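Local coordinates for MmcR (Streptomyces lavendulae, PDB 3GWZ), which methylates the quinone hydroxyl of 6-demethylmitomycins A and B with S-adenosyl-L-methionine, a step in making the anticancer agents mitomycin A and B, at residues A[100-105]-A[111-116]; A[87-92]-A[106-111]; A[59-64]-A[79-84]. All blocks are in the same frame, centred on the assembly; numbering follows the deposited sequence.

Contact 1 of 3, residues A[100-105]-A[111-116]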
loop_
_atom_site.group_PDB
_atom_site.type_symbol
_atom_site.label_atom_id
_atom_site.label_comp_id
_atom_site.label_asym_id
_atom_site.label_seq_id
_atom_site.Cartn_x
_atom_site.Cartn_y
_atom_site.Cartn_z
ATOM N N VAL A 100 -5.504 18.935 -7.611
ATOM C CA VAL A 100 -5.332 17.495 -7.430
ATOM C C VAL A 100 -4.075 17.029 -8.159
ATOM O O VAL A 100 -3.991 17.140 -9.382
ATOM C CB VAL A 100 -6.558 16.719 -7.957
ATOM C CG1 VAL A 100 -6.361 15.213 -7.783
ATOM C CG2 VAL A 100 -7.807 17.181 -7.238
ATOM N N PHE A 101 -3.119 16.486 -7.398
ATOM C CA PHE A 101 -1.741 16.272 -7.856
ATOM C C PHE A 101 -1.048 17.628 -8.008
ATOM O O PHE A 101 -1.705 18.646 -8.202
ATOM C CB PHE A 101 -1.655 15.531 -9.200
ATOM C CG PHE A 101 -2.326 14.182 -9.217
ATOM C CD1 PHE A 101 -3.465 13.974 -9.988
ATOM C CD2 PHE A 101 -1.807 13.121 -8.497
ATOM C CE1 PHE A 101 -4.085 12.746 -10.026
ATOM C CE2 PHE A 101 -2.419 11.883 -8.529
ATOM C CZ PHE A 101 -3.567 11.692 -9.296
ATOM N N ASP A 102 0.281 17.630 -7.919
ATOM C CA ASP A 102 1.085 18.814 -8.227
ATOM C C ASP A 102 1.755 18.633 -9.588
ATOM O O ASP A 102 2.296 17.568 -9.891
ATOM C CB ASP A 102 2.179 19.031 -7.166
ATOM C CG ASP A 102 1.664 19.707 -5.899
ATOM O OD1 ASP A 102 0.582 20.339 -5.927
ATOM O OD2 ASP A 102 2.362 19.612 -4.862
ATOM N N ASP A 103 1.714 19.670 -10.412
ATOM C CA ASP A 103 2.482 19.692 -11.650
ATOM C C ASP A 103 3.825 20.343 -11.308
ATOM O O ASP A 103 3.859 21.505 -10.934
ATOM C CB ASP A 103 1.735 20.519 -12.705
ATOM C CG ASP A 103 2.491 20.625 -14.019
ATOM O OD1 ASP A 103 3.720 20.399 -14.038
ATOM O OD2 ASP A 103 1.850 20.946 -15.040
ATOM N N LEU A 104 4.923 19.595 -11.392
ATOM C CA LEU A 104 6.209 20.140 -10.941
ATOM C C LEU A 104 6.734 21.238 -11.873
ATOM O O LEU A 104 7.620 22.005 -11.499
ATOM C CB LEU A 104 7.252 19.036 -10.731
ATOM C CG LEU A 104 6.952 18.051 -9.588
ATOM C CD1 LEU A 104 8.213 17.322 -9.160
ATOM C CD2 LEU A 104 6.305 18.747 -8.394
ATOM N N GLY A 105 6.176 21.310 -13.079
ATOM C CA GLY A 105 6.534 22.344 -14.032
ATOM C C GLY A 105 7.899 22.151 -14.673
ATOM O O GLY A 105 8.443 23.080 -15.266
ATOM N N ALA A 111 3.470 14.978 -9.182
ATOM C CA ALA A 111 3.682 14.437 -7.838
ATOM C C ALA A 111 2.390 14.321 -7.048
ATOM O O ALA A 111 1.414 15.016 -7.321
ATOM C CB ALA A 111 4.672 15.301 -7.064
ATOM N N GLN A 112 2.399 13.440 -6.057
ATOM C CA GLN A 112 1.319 13.362 -5.091
ATOM C C GLN A 112 1.226 14.676 -4.346
ATOM O O GLN A 112 2.246 15.296 -4.073
ATOM C CB GLN A 112 1.631 12.275 -4.066
ATOM C CG GLN A 112 0.414 11.683 -3.386
ATOM C CD GLN A 112 -0.262 10.667 -4.272
ATOM O OE1 GLN A 112 -1.045 11.019 -5.162
ATOM N NE2 GLN A 112 0.051 9.396 -4.052
ATOM N N ASN A 113 0.010 15.101 -4.019
ATOM C CA ASN A 113 -0.185 16.155 -3.023
ATOM C C ASN A 113 -1.269 15.776 -2.024
ATOM O O ASN A 113 -1.771 14.653 -2.054
ATOM C CB ASN A 113 -0.454 17.530 -3.658
ATOM C CG ASN A 113 -1.783 17.600 -4.409
ATOM O OD1 ASN A 113 -2.575 16.646 -4.432
ATOM N ND2 ASN A 113 -2.027 18.745 -5.033
ATOM N N ALA A 114 -1.620 16.711 -1.145
ATOM C CA ALA A 114 -2.580 16.459 -0.070
ATOM C C ALA A 114 -3.919 15.964 -0.607
ATOM O O ALA A 114 -4.527 15.050 -0.052
ATOM C CB ALA A 114 -2.785 17.724 0.763
ATOM N N LEU A 115 -4.383 16.572 -1.691
ATOM C CA LEU A 115 -5.662 16.176 -2.268
ATOM C C LEU A 115 -5.580 14.839 -2.981
ATOM O O LEU A 115 -6.447 13.990 -2.795
ATOM C CB LEU A 115 -6.222 17.253 -3.202
ATOM C CG LEU A 115 -6.599 18.578 -2.538
ATOM C CD1 LEU A 115 -7.439 19.411 -3.494
ATOM C CD2 LEU A 115 -7.349 18.351 -1.227
ATOM N N SER A 116 -4.546 14.633 -3.790
ATOM C CA SER A 116 -4.445 13.369 -4.498
ATOM C C SER A 116 -4.184 12.216 -3.526
ATOM O O SER A 116 -4.570 11.080 -3.787
ATOM C CB SER A 116 -3.399 13.416 -5.613
ATOM O OG SER A 116 -2.080 13.386 -5.105
HETATM O O HOH W 1 3.690 17.588 -4.059
#

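Contact 2 of 3, residues A[87-92]-A[106-111]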
loop_
_atom_site.group_PDB
_atom_site.type_symbol
_atom_site.label_atom_id
_atom_site.label_comp_id
_atom_site.label_asym_id
_atom_site.label_seq_id
_atom_site.Cartn_x
_atom_site.Cartn_y
_atom_site.Cartn_z
ATOM N N THR A 87 -3.013 12.359 -23.890
ATOM C CA THR A 87 -4.297 12.593 -23.199
ATOM C C THR A 87 -4.170 12.530 -21.673
ATOM O O THR A 87 -4.785 13.324 -20.957
ATOM C CB THR A 87 -5.410 11.636 -23.691
ATOM O OG1 THR A 87 -5.458 11.657 -25.121
ATOM C CG2 THR A 87 -6.770 12.073 -23.156
ATOM N N LEU A 88 -3.363 11.599 -21.170
ATOM C CA LEU A 88 -3.116 11.531 -19.736
ATOM C C LEU A 88 -2.434 12.818 -19.267
ATOM O O LEU A 88 -2.738 13.332 -18.197
ATOM C CB LEU A 88 -2.254 10.316 -19.383
ATOM C CG LEU A 88 -2.094 10.093 -17.878
ATOM C CD1 LEU A 88 -3.471 9.958 -17.222
ATOM C CD2 LEU A 88 -1.231 8.876 -17.587
ATOM N N ARG A 89 -1.520 13.336 -20.082
ATOM C CA ARG A 89 -0.872 14.615 -19.792
ATOM C C ARG A 89 -1.885 15.769 -19.697
ATOM O O ARG A 89 -1.824 16.574 -18.777
ATOM C CB ARG A 89 0.215 14.937 -20.833
ATOM C CG ARG A 89 0.988 16.227 -20.542
ATOM C CD ARG A 89 2.166 16.431 -21.494
ATOM N NE ARG A 89 3.156 15.373 -21.314
ATOM C CZ ARG A 89 3.391 14.423 -22.209
ATOM N NH1 ARG A 89 2.734 14.422 -23.361
ATOM N NH2 ARG A 89 4.300 13.492 -21.964
ATOM N N ARG A 90 -2.810 15.845 -20.649
ATOM C CA ARG A 90 -3.884 16.832 -20.582
ATOM C C ARG A 90 -4.677 16.652 -19.284
ATOM O O ARG A 90 -4.955 17.624 -18.573
ATOM C CB ARG A 90 -4.816 16.712 -21.796
ATOM C CG ARG A 90 -4.161 17.112 -23.135
ATOM C CD ARG A 90 -4.916 16.531 -24.329
ATOM N NE ARG A 90 -6.177 17.231 -24.586
ATOM C CZ ARG A 90 -6.936 17.035 -25.658
ATOM N NH1 ARG A 90 -6.567 16.152 -26.579
ATOM N NH2 ARG A 90 -8.063 17.724 -25.816
ATOM N N LEU A 91 -5.041 15.411 -18.975
ATOM C CA LEU A 91 -5.829 15.142 -17.763
ATOM C C LEU A 91 -5.083 15.567 -16.504
ATOM O O LEU A 91 -5.648 16.195 -15.617
ATOM C CB LEU A 91 -6.185 13.661 -17.643
ATOM C CG LEU A 91 -7.265 13.377 -16.582
ATOM C CD1 LEU A 91 -8.648 13.613 -17.170
ATOM C CD2 LEU A 91 -7.165 11.953 -16.048
ATOM N N LEU A 92 -3.809 15.201 -16.421
ATOM C CA LEU A 92 -3.005 15.536 -15.252
ATOM C C LEU A 92 -2.771 17.045 -15.104
ATOM O O LEU A 92 -2.789 17.563 -13.990
ATOM C CB LEU A 92 -1.679 14.770 -15.279
ATOM C CG LEU A 92 -1.806 13.253 -15.052
ATOM C CD1 LEU A 92 -0.490 12.536 -15.278
ATOM C CD2 LEU A 92 -2.333 12.960 -13.649
ATOM N N HIS A 106 8.463 20.952 -14.544
ATOM C CA HIS A 106 9.703 20.616 -15.242
ATOM C C HIS A 106 9.816 19.118 -15.488
ATOM O O HIS A 106 9.297 18.307 -14.714
ATOM C CB HIS A 106 10.932 21.122 -14.474
ATOM C CG HIS A 106 11.142 20.456 -13.145
ATOM N ND1 HIS A 106 11.842 19.276 -13.004
ATOM C CD2 HIS A 106 10.755 20.813 -11.897
ATOM C CE1 HIS A 106 11.875 18.935 -11.728
ATOM N NE2 HIS A 106 11.220 19.849 -11.036
ATOM N N ASP A 107 10.478 18.759 -16.580
ATOM C CA ASP A 107 10.792 17.366 -16.874
ATOM C C ASP A 107 9.548 16.481 -17.014
ATOM O O ASP A 107 9.632 15.258 -16.916
ATOM C CB ASP A 107 11.766 16.822 -15.815
ATOM C CG ASP A 107 13.121 17.520 -15.868
ATOM O OD1 ASP A 107 13.835 17.345 -16.875
ATOM O OD2 ASP A 107 13.459 18.263 -14.929
ATOM N N ASP A 108 8.401 17.108 -17.255
ATOM C CA ASP A 108 7.146 16.383 -17.457
ATOM C C ASP A 108 6.719 15.640 -16.195
ATOM O O ASP A 108 5.985 14.651 -16.259
ATOM C CB ASP A 108 7.259 15.407 -18.633
ATOM C CG ASP A 108 5.897 14.923 -19.123
ATOM O OD1 ASP A 108 4.925 15.703 -19.020
ATOM O OD2 ASP A 108 5.792 13.772 -19.605
ATOM N N LEU A 109 7.166 16.131 -15.045
ATOM C CA LEU A 109 6.917 15.456 -13.774
ATOM C C LEU A 109 5.629 15.871 -13.072
ATOM O O LEU A 109 5.240 17.036 -13.088
ATOM C CB LEU A 109 8.090 15.690 -12.822
ATOM C CG LEU A 109 9.383 14.987 -13.221
ATOM C CD1 LEU A 109 10.514 15.461 -12.324
ATOM C CD2 LEU A 109 9.203 13.481 -13.128
ATOM N N PHE A 110 4.985 14.899 -12.440
ATOM C CA PHE A 110 3.849 15.153 -11.575
ATOM C C PHE A 110 4.068 14.451 -10.245
ATOM O O PHE A 110 4.776 13.450 -10.186
ATOM C CB PHE A 110 2.559 14.664 -12.241
ATOM C CG PHE A 110 2.183 15.455 -13.451
ATOM C CD1 PHE A 110 1.312 16.526 -13.345
ATOM C CD2 PHE A 110 2.721 15.150 -14.688
ATOM C CE1 PHE A 110 0.964 17.271 -14.468
ATOM C CE2 PHE A 110 2.383 15.885 -15.802
ATOM C CZ PHE A 110 1.504 16.951 -15.688
ATOM N N ALA A 111 3.470 14.978 -9.182
ATOM C CA ALA A 111 3.682 14.437 -7.838
ATOM C C ALA A 111 2.390 14.321 -7.048
ATOM O O ALA A 111 1.414 15.016 -7.321
ATOM C CB ALA A 111 4.672 15.301 -7.064
#

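Contact 3 of 3, residues A[59-64]-A[79-84]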
loop_
_atom_site.group_PDB
_atom_site.type_symbol
_atom_site.label_atom_id
_atom_site.label_comp_id
_atom_site.label_asym_id
_atom_site.label_seq_id
_atom_site.Cartn_x
_atom_site.Cartn_y
_atom_site.Cartn_z
ATOM N N VAL A 59 -8.632 7.649 -10.519
ATOM C CA VAL A 59 -8.671 6.505 -9.610
ATOM C C VAL A 59 -8.889 5.200 -10.362
ATOM O O VAL A 59 -8.330 4.174 -9.991
ATOM C CB VAL A 59 -9.694 6.657 -8.459
ATOM C CG1 VAL A 59 -9.342 7.877 -7.596
ATOM C CG2 VAL A 59 -11.105 6.743 -9.002
ATOM N N GLU A 60 -9.691 5.235 -11.421
ATOM C CA GLU A 60 -9.910 4.029 -12.210
ATOM C C GLU A 60 -8.597 3.519 -12.819
ATOM O O GLU A 60 -8.330 2.313 -12.842
ATOM C CB GLU A 60 -10.956 4.264 -13.303
ATOM C CG GLU A 60 -11.235 3.015 -14.124
ATOM C CD GLU A 60 -12.259 3.234 -15.224
ATOM O OE1 GLU A 60 -12.516 2.275 -15.979
ATOM O OE2 GLU A 60 -12.803 4.355 -15.336
ATOM N N LEU A 61 -7.773 4.445 -13.299
ATOM C CA LEU A 61 -6.485 4.093 -13.892
ATOM C C LEU A 61 -5.418 3.739 -12.858
ATOM O O LEU A 61 -4.431 3.073 -13.183
ATOM C CB LEU A 61 -5.978 5.243 -14.767
ATOM C CG LEU A 61 -6.772 5.445 -16.058
ATOM C CD1 LEU A 61 -6.164 6.542 -16.919
ATOM C CD2 LEU A 61 -6.867 4.137 -16.825
ATOM N N GLY A 62 -5.602 4.199 -11.626
ATOM C CA GLY A 62 -4.655 3.919 -10.560
ATOM C C GLY A 62 -3.499 4.908 -10.474
ATOM O O GLY A 62 -2.406 4.557 -10.026
ATOM N N VAL A 63 -3.727 6.152 -10.888
ATOM C CA VAL A 63 -2.655 7.153 -10.865
ATOM C C VAL A 63 -2.068 7.430 -9.472
ATOM O O VAL A 63 -0.849 7.352 -9.308
ATOM C CB VAL A 63 -3.045 8.471 -11.594
ATOM C CG1 VAL A 63 -1.920 9.504 -11.493
ATOM C CG2 VAL A 63 -3.354 8.184 -13.047
ATOM N N PRO A 64 -2.920 7.717 -8.462
ATOM C CA PRO A 64 -2.402 8.038 -7.124
ATOM C C PRO A 64 -1.480 6.963 -6.538
ATOM O O PRO A 64 -0.496 7.290 -5.862
ATOM C CB PRO A 64 -3.676 8.153 -6.274
ATOM C CG PRO A 64 -4.752 8.506 -7.260
ATOM C CD PRO A 64 -4.397 7.746 -8.498
ATOM N N GLU A 79 2.446 4.781 -19.596
ATOM C CA GLU A 79 2.901 3.420 -19.864
ATOM C C GLU A 79 2.392 2.436 -18.810
ATOM O O GLU A 79 1.911 1.353 -19.145
ATOM C CB GLU A 79 4.428 3.366 -19.950
ATOM C CG GLU A 79 4.990 1.957 -20.013
ATOM C CD GLU A 79 6.413 1.925 -20.531
ATOM O OE1 GLU A 79 6.914 2.991 -20.949
ATOM O OE2 GLU A 79 7.026 0.835 -20.523
ATOM N N ALA A 80 2.486 2.817 -17.540
ATOM C CA ALA A 80 2.052 1.938 -16.455
ATOM C C ALA A 80 0.531 1.744 -16.394
ATOM O O ALA A 80 0.054 0.702 -15.952
ATOM C CB ALA A 80 2.573 2.442 -15.121
ATOM N N THR A 81 -0.240 2.736 -16.823
ATOM C CA THR A 81 -1.697 2.643 -16.684
ATOM C C THR A 81 -2.396 2.152 -17.948
ATOM O O THR A 81 -3.583 1.826 -17.916
ATOM C CB THR A 81 -2.328 3.996 -16.270
ATOM O OG1 THR A 81 -2.088 4.968 -17.292
ATOM C CG2 THR A 81 -1.740 4.491 -14.961
ATOM N N GLY A 82 -1.665 2.100 -19.056
ATOM C CA GLY A 82 -2.264 1.785 -20.340
ATOM C C GLY A 82 -3.038 2.962 -20.922
ATOM O O GLY A 82 -4.010 2.782 -21.656
ATOM N N ALA A 83 -2.610 4.175 -20.598
ATOM C CA ALA A 83 -3.288 5.365 -21.102
ATOM C C ALA A 83 -2.549 5.951 -22.290
ATOM O O ALA A 83 -1.361 5.704 -22.478
ATOM C CB ALA A 83 -3.436 6.409 -19.999
ATOM N N HIS A 84 -3.272 6.715 -23.098
ATOM C CA HIS A 84 -2.701 7.451 -24.212
ATOM C C HIS A 84 -1.916 8.644 -23.658
ATOM O O HIS A 84 -2.467 9.493 -22.946
ATOM C CB HIS A 84 -3.835 7.907 -25.123
ATOM C CG HIS A 84 -3.390 8.676 -26.325
ATOM N ND1 HIS A 84 -3.424 10.052 -26.378
ATOM C CD2 HIS A 84 -2.934 8.263 -27.531
ATOM C CE1 HIS A 84 -2.996 10.456 -27.560
ATOM N NE2 HIS A 84 -2.695 9.391 -28.281
HETATM O O HOH W 2 -4.857 1.259 -15.521
#

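Contact 1 of 3, residues A[100-105]-A[111-116]
Asn-113 meets Phe-101 and Asp-102 with both ends of its amide. Its CG lies between the backbone N and the carbonyl carbon (chi1 66°), and this turns the amide toward segment 100-105. Asn-113 OD1 accepts from two backbone donors. Ser-116 N, 2.9 Å from Asn-113 OD1, comes in nearly along the C=O axis. Phe-101 N lies 3.0 Å from the same OD1 but stands above the carbonyl plane, and that bond is more bent. Asn-113 ND2 donates to Asp-102 OD1 over 3.2 Å, reaching it from above the carboxylate plane; the amide and carboxylate planes stand 83° apart. ND2 also bonds to Gly-99 O. These bonds fix the rotation of the amide.

Asp-102 OD2 accepts from a water at 2.6 Å, and the same water donates to Gln-112 O. The backbones join beside it: Asp-102 and Ala-111 form an antiparallel hydrogen-bonded pair, with Asp-102 N 2.9 Å from Ala-111 O. Their side chains lie on one face of the sheet, where Leu-104 CD2 also touches Ala-111 CB.

The Phe-101 ring packs on Leu-92 and Leu-95 of helix 85-97 and also takes Ser-116 CB over one face, 3.7 Å from the ring centroid, a CH-pi contact. Gln-112 bends at chi2 (79°), which brings OE1 back to accept from Ser-116 OG at 2.6 Å. Gln-112 NE2 bonds to Pro-64 O. Ser-116 OG in turn accepts from Asn-113 N, completing a capping box at the start of helix 114-117. The arrangement is that of a beta-hairpin whose second strand runs into an N-capped helix, here within the winged-helix-like dimerisation domain of COMT-type O-methyltransferases.

Contact 2 of 3, residues A[87-92]-A[106-111]
Arg-89 of helix 85-97 reaches Asp-108 in the turn of the beta-hairpin, the wing of the winged-helix-like dimerisation domain. The turn from His-106 to Leu-109 is type I'. The arginine leaves the helix extended, with CG anti to the backbone N (chi1 -177°), and bends at chi3. The bend presents the NE side of the guanidinium to the carboxylate. The grip is a side-on, two-pronged salt bridge: Arg-89 NE lies 2.9 Å from Asp-108 OD1, and Arg-89 NH2 lies 2.8 Å from Asp-108 OD2. Both bonds are nearly straight. Both oxygens lie in the guanidinium plane, yet the two flat groups are turned 44° against each other. The nitrogens therefore meet the carboxylate out of its own plane, NE on the syn side of OD1 and NH2 from above OD2. Arg-89 NH2 also forms a salt bridge with Glu-85. The arginine thus serves two acids, and its positive charge probably helps keep both carboxylates ionised.

Deeper in, Leu-92 packs against Phe-110. Both are buried, and both CB atoms point across the contact. Phe-110 offers a ring face rather than an edge. Leu-92 also touches Leu-77 of helix 74-81 and Phe-101. The hairpin is thus held by charge at its turn and by apolar packing along its strand. Leu-92 CB stands over the ring offset toward the rim, 3.7 Å from Phe-110 CE1.

Contact 3 of 3, residues A[59-64]-A[79-84]
The C-terminal ends of helices 32-61 and 74-81 meet with Leu-61 CA 5.7 Å from Thr-81 CA, and after each helix the backbone turns at a glycine with positive phi, Gly-62 and Gly-82. Leu-61 and Thr-81 face each other through their CB atoms, which are 4.1 Å apart. The threonine is set by its first torsion. OG1 lies between the backbone N and the carbonyl carbon (chi1 63°), where it bonds back to Leu-77 O in its own helix. This leaves the methyl beside the backbone N, with Thr-81 CG2 3.5 Å from Leu-61 O. Thr-81 therefore meets Leu-61 with carbon while its hydroxyl serves its own helix.

The first helix ends in a Schellman motif with Gly-62 as the C-prime residue. This belongs to the helical part of the winged-helix-like dimerisation domain. A water links the two helix ends, donating to Leu-61 O at 3.0 Å and to Thr-81 O at 2.8 Å. It gives both carbonyls a partner where the helices stop.

Leu-61 branches past the threonine, and its CD1 touches Ala-83 CB at 4.1 Å. Val-63 makes only a loose approach, with its CG2 4.5 Å from Thr-81 CG2. It packs more on Phe-101 and on Leu-92 of helix 85-97. The second subunit adjoins this region: its Arg-151 packs on Leu-61 and gives Thr-81 O a weak hydrogen bond, and its Val-150 packs on Ala-83.

Overall arrangement
From the N terminus, contact 3 comes first. It closes the loop between the ends of helices 32-61 and 74-81, before the other two contacts open. Helix 85-97 then starts contact 2, and strand 102-103 starts contact 1. The chain returns through 106-111 to close contact 2 and through 111-116 to close contact 1, so these two cross and share Ala-111. Both reach the three-stranded antiparallel sheet. Contact 3 meets contact 1 where Pro-64 packs against Ser-116, and contact 2 where Leu-88 touches Ala-83. Contact 2 ties helix 85-97 to the hairpin, and contact 1 ties the hairpin to the start of helix 114-117. All three lie in the dimerisation domain and touch the second subunit.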